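Local coordinates for pathogenicity island protein (Staphylococcus aureus subsp. aureus, PDB 3HL6) that is of unknown function and is encoded as ORF9 of a Staphylococcus aureus pathogenicity island, at residues Tyr58-Lys63 / Gly176-Thr181; Tyr116-Tyr121 / Glu182-Glu187. One frame throughout, in Å; residues are numbered along the deposited sequence.

Contact 1 of 2, residues Tyr58-Lys63 / Gly176-Thr181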
loop_
_atom_site.group_PDB
_atom_site.type_symbol
_atom_site.label_atom_id
_atom_site.label_comp_id
_atom_site.label_asym_id
_atom_site.label_seq_id
_atom_site.Cartn_x
_atom_site.Cartn_y
_atom_site.Cartn_z
ATOM N N TYR B 58 -18.249 4.526 -14.575
ATOM C CA TYR B 58 -18.842 4.260 -15.849
ATOM C C TYR B 58 -20.177 5.012 -15.923
ATOM O O TYR B 58 -20.990 4.922 -15.018
ATOM C CB TYR B 58 -18.954 2.758 -16.004
ATOM C CG TYR B 58 -20.085 2.300 -16.858
ATOM C CD1 TYR B 58 -19.907 2.107 -18.224
ATOM C CD2 TYR B 58 -21.326 2.036 -16.299
ATOM C CE1 TYR B 58 -20.945 1.677 -19.016
ATOM C CE2 TYR B 58 -22.359 1.605 -17.075
ATOM C CZ TYR B 58 -22.165 1.427 -18.432
ATOM O OH TYR B 58 -23.210 1.001 -19.196
ATOM N N ILE B 59 -20.350 5.820 -16.963
ATOM C CA ILE B 59 -21.624 6.498 -17.209
ATOM C C ILE B 59 -22.268 6.009 -18.510
ATOM O O ILE B 59 -21.657 6.070 -19.593
ATOM C CB ILE B 59 -21.482 8.041 -17.300
ATOM C CG1 ILE B 59 -20.354 8.573 -16.393
ATOM C CG2 ILE B 59 -22.846 8.727 -17.082
ATOM C CD1 ILE B 59 -20.740 8.816 -14.967
ATOM N N LYS B 60 -23.512 5.526 -18.391
ATOM C CA LYS B 60 -24.185 4.816 -19.491
ATOM C C LYS B 60 -24.600 5.762 -20.623
ATOM O O LYS B 60 -24.232 5.551 -21.792
ATOM C CB LYS B 60 -25.413 4.063 -18.962
ATOM C CG LYS B 60 -26.312 4.930 -18.076
ATOM C CD LYS B 60 -25.566 5.326 -16.758
ATOM C CE LYS B 60 -26.221 6.592 -16.164
ATOM N NZ LYS B 60 -26.360 7.654 -17.220
ATOM N N ASP B 61 -25.360 6.806 -20.256
ATOM C CA ASP B 61 -25.830 7.819 -21.209
ATOM C C ASP B 61 -24.669 8.487 -21.927
ATOM O O ASP B 61 -24.777 8.856 -23.103
ATOM C CB ASP B 61 -26.648 8.898 -20.481
ATOM C CG ASP B 61 -27.922 8.329 -19.835
ATOM O OD1 ASP B 61 -28.365 7.220 -20.242
ATOM O OD2 ASP B 61 -28.474 8.985 -18.914
ATOM N N CYS B 62 -23.558 8.632 -21.203
ATOM C CA CYS B 62 -22.581 9.672 -21.480
ATOM C C CYS B 62 -21.332 9.098 -22.126
ATOM O O CYS B 62 -20.746 8.145 -21.612
ATOM C CB CYS B 62 -22.218 10.373 -20.166
ATOM S SG CYS B 62 -20.881 11.584 -20.300
ATOM N N LYS B 63 -20.927 9.690 -23.248
ATOM C CA LYS B 63 -19.626 9.418 -23.861
ATOM C C LYS B 63 -18.493 10.003 -23.009
ATOM O O LYS B 63 -18.496 11.199 -22.703
ATOM C CB LYS B 63 -19.569 10.021 -25.273
ATOM C CG LYS B 63 -18.765 9.203 -26.274
ATOM C CD LYS B 63 -18.522 9.992 -27.566
ATOM C CE LYS B 63 -17.138 9.553 -28.172
ATOM N NZ LYS B 63 -16.853 10.346 -29.422
ATOM N N GLY B 176 -22.491 11.232 -5.963
ATOM C CA GLY B 176 -21.561 12.364 -5.999
ATOM C C GLY B 176 -20.427 12.281 -6.998
ATOM O O GLY B 176 -20.203 13.209 -7.775
ATOM N N LEU B 177 -19.694 11.177 -6.987
ATOM C CA LEU B 177 -18.560 11.037 -7.896
ATOM C C LEU B 177 -19.013 10.918 -9.364
ATOM O O LEU B 177 -18.345 11.412 -10.287
ATOM C CB LEU B 177 -17.677 9.865 -7.480
ATOM C CG LEU B 177 -16.396 9.740 -8.310
ATOM C CD1 LEU B 177 -15.486 11.017 -8.189
ATOM C CD2 LEU B 177 -15.652 8.478 -7.943
ATOM N N LYS B 178 -20.164 10.285 -9.565
ATOM C CA LYS B 178 -20.706 10.112 -10.889
ATOM C C LYS B 178 -21.148 11.442 -11.514
ATOM O O LYS B 178 -20.855 11.687 -12.692
ATOM C CB LYS B 178 -21.854 9.086 -10.840
ATOM C CG LYS B 178 -22.649 8.945 -12.094
ATOM C CD LYS B 178 -23.220 7.535 -12.202
ATOM C CE LYS B 178 -24.291 7.480 -13.310
ATOM N NZ LYS B 178 -24.703 6.098 -13.701
ATOM N N LEU B 179 -21.812 12.305 -10.739
ATOM C CA LEU B 179 -22.292 13.597 -11.271
ATOM C C LEU B 179 -21.154 14.572 -11.601
ATOM O O LEU B 179 -21.210 15.374 -12.545
ATOM C CB LEU B 179 -23.232 14.294 -10.287
ATOM C CG LEU B 179 -24.439 13.584 -9.676
ATOM C CD1 LEU B 179 -24.778 14.173 -8.295
ATOM C CD2 LEU B 179 -25.629 13.677 -10.622
ATOM N N VAL B 180 -20.125 14.519 -10.785
ATOM C CA VAL B 180 -18.971 15.342 -11.016
ATOM C C VAL B 180 -18.222 14.803 -12.225
ATOM O O VAL B 180 -17.784 15.572 -13.075
ATOM C CB VAL B 180 -18.099 15.372 -9.756
ATOM C CG1 VAL B 180 -16.827 15.983 -10.055
ATOM C CG2 VAL B 180 -18.831 16.212 -8.638
ATOM N N THR B 181 -18.087 13.483 -12.335
ATOM C CA THR B 181 -17.320 12.973 -13.459
ATOM C C THR B 181 -18.098 13.116 -14.769
ATOM O O THR B 181 -17.509 13.272 -15.832
ATOM C CB THR B 181 -16.782 11.523 -13.254
ATOM O OG1 THR B 181 -17.860 10.630 -13.076
ATOM C CG2 THR B 181 -15.988 11.433 -12.003
#

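Contact 2 of 2, residues Tyr116-Tyr121 / Glu182-Glu187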
loop_
_atom_site.group_PDB
_atom_site.type_symbol
_atom_site.label_atom_id
_atom_site.label_comp_id
_atom_site.label_asym_id
_atom_site.label_seq_id
_atom_site.Cartn_x
_atom_site.Cartn_y
_atom_site.Cartn_z
ATOM N N TYR B 116 -16.081 26.452 -6.991
ATOM C CA TYR B 116 -15.779 27.635 -7.779
ATOM C C TYR B 116 -15.228 27.207 -9.119
ATOM O O TYR B 116 -15.573 27.783 -10.133
ATOM C CB TYR B 116 -14.780 28.551 -7.063
ATOM C CG TYR B 116 -14.260 29.673 -7.962
ATOM C CD1 TYR B 116 -13.110 29.502 -8.742
ATOM C CD2 TYR B 116 -14.936 30.897 -8.049
ATOM C CE1 TYR B 116 -12.647 30.522 -9.573
ATOM C CE2 TYR B 116 -14.478 31.918 -8.874
ATOM C CZ TYR B 116 -13.335 31.727 -9.628
ATOM O OH TYR B 116 -12.882 32.747 -10.440
ATOM N N GLY B 117 -14.372 26.185 -9.103
ATOM C CA GLY B 117 -13.736 25.676 -10.311
ATOM C C GLY B 117 -14.708 24.959 -11.222
ATOM O O GLY B 117 -14.558 24.982 -12.436
ATOM N N LEU B 118 -15.708 24.317 -10.630
ATOM C CA LEU B 118 -16.779 23.707 -11.403
ATOM C C LEU B 118 -17.641 24.755 -12.110
ATOM O O LEU B 118 -17.911 24.630 -13.309
ATOM C CB LEU B 118 -17.634 22.787 -10.524
ATOM C CG LEU B 118 -16.990 21.424 -10.216
ATOM C CD1 LEU B 118 -17.553 20.787 -8.979
ATOM C CD2 LEU B 118 -17.100 20.502 -11.402
ATOM N N GLN B 119 -18.063 25.777 -11.368
ATOM C CA GLN B 119 -18.649 26.977 -11.950
ATOM C C GLN B 119 -17.915 27.355 -13.212
ATOM O O GLN B 119 -18.452 27.310 -14.325
ATOM C CB GLN B 119 -18.472 28.136 -10.994
ATOM C CG GLN B 119 -19.612 28.418 -10.070
ATOM C CD GLN B 119 -19.753 29.903 -9.854
ATOM O OE1 GLN B 119 -20.100 30.372 -8.768
ATOM N NE2 GLN B 119 -19.459 30.661 -10.898
ATOM N N THR B 120 -16.666 27.738 -12.992
ATOM C CA THR B 120 -15.754 28.254 -14.000
ATOM C C THR B 120 -15.479 27.279 -15.145
ATOM O O THR B 120 -15.013 27.665 -16.208
ATOM C CB THR B 120 -14.429 28.604 -13.308
ATOM O OG1 THR B 120 -14.644 29.741 -12.473
ATOM C CG2 THR B 120 -13.354 28.919 -14.321
ATOM N N TYR B 121 -15.753 26.007 -14.927
ATOM C CA TYR B 121 -15.534 25.031 -15.972
ATOM C C TYR B 121 -16.413 25.341 -17.168
ATOM O O TYR B 121 -15.957 25.312 -18.314
ATOM C CB TYR B 121 -15.850 23.631 -15.474
ATOM C CG TYR B 121 -15.160 22.558 -16.270
ATOM C CD1 TYR B 121 -15.888 21.690 -17.095
ATOM C CD2 TYR B 121 -13.782 22.406 -16.195
ATOM C CE1 TYR B 121 -15.248 20.707 -17.821
ATOM C CE2 TYR B 121 -13.130 21.423 -16.913
ATOM C CZ TYR B 121 -13.865 20.578 -17.723
ATOM O OH TYR B 121 -13.206 19.606 -18.431
ATOM N N GLU B 182 -19.419 13.109 -14.686
ATOM C CA GLU B 182 -20.231 13.371 -15.866
ATOM C C GLU B 182 -20.111 14.810 -16.350
ATOM O O GLU B 182 -19.819 15.075 -17.524
ATOM C CB GLU B 182 -21.703 13.042 -15.607
ATOM C CG GLU B 182 -22.545 13.184 -16.854
ATOM C CD GLU B 182 -24.018 12.854 -16.627
ATOM O OE1 GLU B 182 -24.412 12.514 -15.480
ATOM O OE2 GLU B 182 -24.788 12.948 -17.613
ATOM N N PHE B 183 -20.359 15.735 -15.433
ATOM C CA PHE B 183 -20.329 17.153 -15.727
ATOM C C PHE B 183 -19.108 17.566 -16.524
ATOM O O PHE B 183 -19.168 18.468 -17.354
ATOM C CB PHE B 183 -20.369 17.917 -14.421
ATOM C CG PHE B 183 -20.274 19.404 -14.575
ATOM C CD1 PHE B 183 -19.123 20.088 -14.169
ATOM C CD2 PHE B 183 -21.345 20.136 -15.067
ATOM C CE1 PHE B 183 -19.041 21.467 -14.273
ATOM C CE2 PHE B 183 -21.263 21.526 -15.179
ATOM C CZ PHE B 183 -20.110 22.193 -14.780
ATOM N N VAL B 184 -17.989 16.910 -16.277
ATOM C CA VAL B 184 -16.753 17.321 -16.909
ATOM C C VAL B 184 -16.488 16.717 -18.297
ATOM O O VAL B 184 -15.726 17.287 -19.080
ATOM C CB VAL B 184 -15.562 17.100 -15.965
ATOM C CG1 VAL B 184 -14.272 17.197 -16.728
ATOM C CG2 VAL B 184 -15.608 18.128 -14.851
ATOM N N GLN B 185 -17.102 15.579 -18.602
ATOM C CA GLN B 185 -17.193 15.121 -19.985
ATOM C C GLN B 185 -17.995 16.152 -20.768
ATOM O O GLN B 185 -19.215 16.237 -20.618
ATOM C CB GLN B 185 -17.888 13.761 -20.076
ATOM C CG GLN B 185 -17.405 12.717 -19.076
ATOM C CD GLN B 185 -15.910 12.508 -19.132
ATOM O OE1 GLN B 185 -15.325 12.478 -20.213
ATOM N NE2 GLN B 185 -15.280 12.371 -17.965
ATOM N N ASP B 186 -17.337 16.973 -21.575
ATOM C CA ASP B 186 -17.930 18.290 -21.848
ATOM C C ASP B 186 -19.208 18.269 -22.672
ATOM O O ASP B 186 -19.305 17.589 -23.711
ATOM C CB ASP B 186 -16.920 19.243 -22.477
ATOM C CG ASP B 186 -16.571 20.387 -21.554
ATOM O OD1 ASP B 186 -17.327 20.601 -20.560
ATOM O OD2 ASP B 186 -15.547 21.060 -21.832
ATOM N N GLU B 187 -20.192 19.028 -22.185
ATOM C CA GLU B 187 -21.262 19.525 -23.030
ATOM C C GLU B 187 -20.907 20.917 -23.562
ATOM O O GLU B 187 -21.806 21.671 -23.986
ATOM C CB GLU B 187 -22.558 19.613 -22.234
ATOM C CG GLU B 187 -22.946 18.332 -21.515
ATOM C CD GLU B 187 -24.311 18.439 -20.849
ATOM O OE1 GLU B 187 -25.065 19.394 -21.174
ATOM O OE2 GLU B 187 -24.635 17.567 -20.007
#

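Contact 1 of 2, residues Tyr58-Lys63 / Gly176-Thr181
Thr181 OG1, in helix 171-184, lies within hydrogen-bonding distance of two carbonyl oxygens of its own helix while OG1 also faces Ile59 CD1 of the loop. Thr181 OG1 is 2.9 Å from Leu177 O and 3.2 Å from Lys178 O. Either carbonyl would satisfy the buried hydroxyl locally, so it can face a methyl group, with OG1 3.9 Å from Ile59 CD1. OG1 reaches back to the helix carbonyls because it stands between the backbone N and the carbonyl carbon of Thr181 (chi1 61°).

Ile59 carries the loop's apolar contact; the loop joins the adjacent antiparallel strands 52-57 and 68-71. Its CD1 does the touching, 3.5 Å from Lys178 CG, and the two side chains run slantwise over each other. With CG anti to the backbone N (chi1 171°) and the chain extended beyond it, Lys178 passes its methylenes along Ile59 and carries its ammonium out to Lys60. There the chains meet at about a right angle, and the approach of Lys60 CE to Lys178 NZ is short enough to be doubtful. Val57, at the end of strand 52-57, also touches Lys178 and Thr181 and carries the same packing on to the sheet.

The two ammonium groups, Lys60 NZ and Lys178 NZ, stand 4.2 Å apart. Lys60 NZ forms a salt bridge of 3.0 Å with Asp61 OD2, which may offset some of the repulsion. With no hydrogen bond crossing between the segments, the loop is held to the helix here by aliphatic packing, while the charges remain toward the surface.

Contact 2 of 2, residues Tyr116-Tyr121 / Glu182-Glu187
Leu118 and Phe183 make the apolar heart of the contact, with Leu118 CD2 lying 3.5 Å from Phe183 CD1. The leucine branch comes obliquely to the ring, and its CD2 is almost as near to CE1. Phe183 CE1 also lies 3.5 Å from the backbone oxygen Leu118 O and 4.0 Å from Tyr121 CB, which places the phenyl group beside Leu118 and Tyr121 of helix 112-121. With CG opposite the backbone N (chi1 177°), the Phe183 ring extends from its helix straight into this position.

Val184 adds a CH-pi interaction. Its CG2 stands over one face of the Tyr121 ring, 4.2 Å from the centroid and 20° from the ring normal, offset toward the rim. The other methyl, CG1, lies at the phenol end, 3.5 Å from Tyr121 CZ, so both methyls lie on the same side of the ring, toward its hydroxyl end, and the two side chains cross at about a right angle.

This is helix-to-helix packing in which the end of helix 171-184 sits among its neighbours: Leu118 and Val184 both reach Val152 of helix 152-163, and Leu118 and Phe183 both reach Tyr194 of helix 191-208.

Polar contacts occupy the outer margin, where the helix gives way to loop. Tyr121 OH donates a weak hydrogen bond of 3.5 Å to Val184 O. Asp186 approaches the same tyrosine from the opposite direction, its OD1 3.4 Å from Tyr121 CE1, with the carboxylate plane turned 41° from the ring. OD1 also accepts a weak hydrogen bond from Ala189 N, while Gln185 is hydrogen-bonded to the backbones of Thr181, Arg65 and Gln66.

Overall arrangement
Helix 171-184 and the loop just after it serve both contacts in succession, first against the loop that follows strand 52-57, then, at the C-terminal end of the helix, against helix 112-121. Contact 1 therefore ties the helix to the mixed sheet, and contact 2 ties it to another helix. Their centres are 12 Å apart, and they meet directly where Cys62 SG packs 3.7 Å from Gln185 CB. Contact 1 is only partly buried and mixes aliphatic packing with lysine charges near the surface. Contact 2 is larger and mostly buried, built on leucine, valine and aromatic rings, with a weak hydrogen bond and a carboxylate only at its exposed margin.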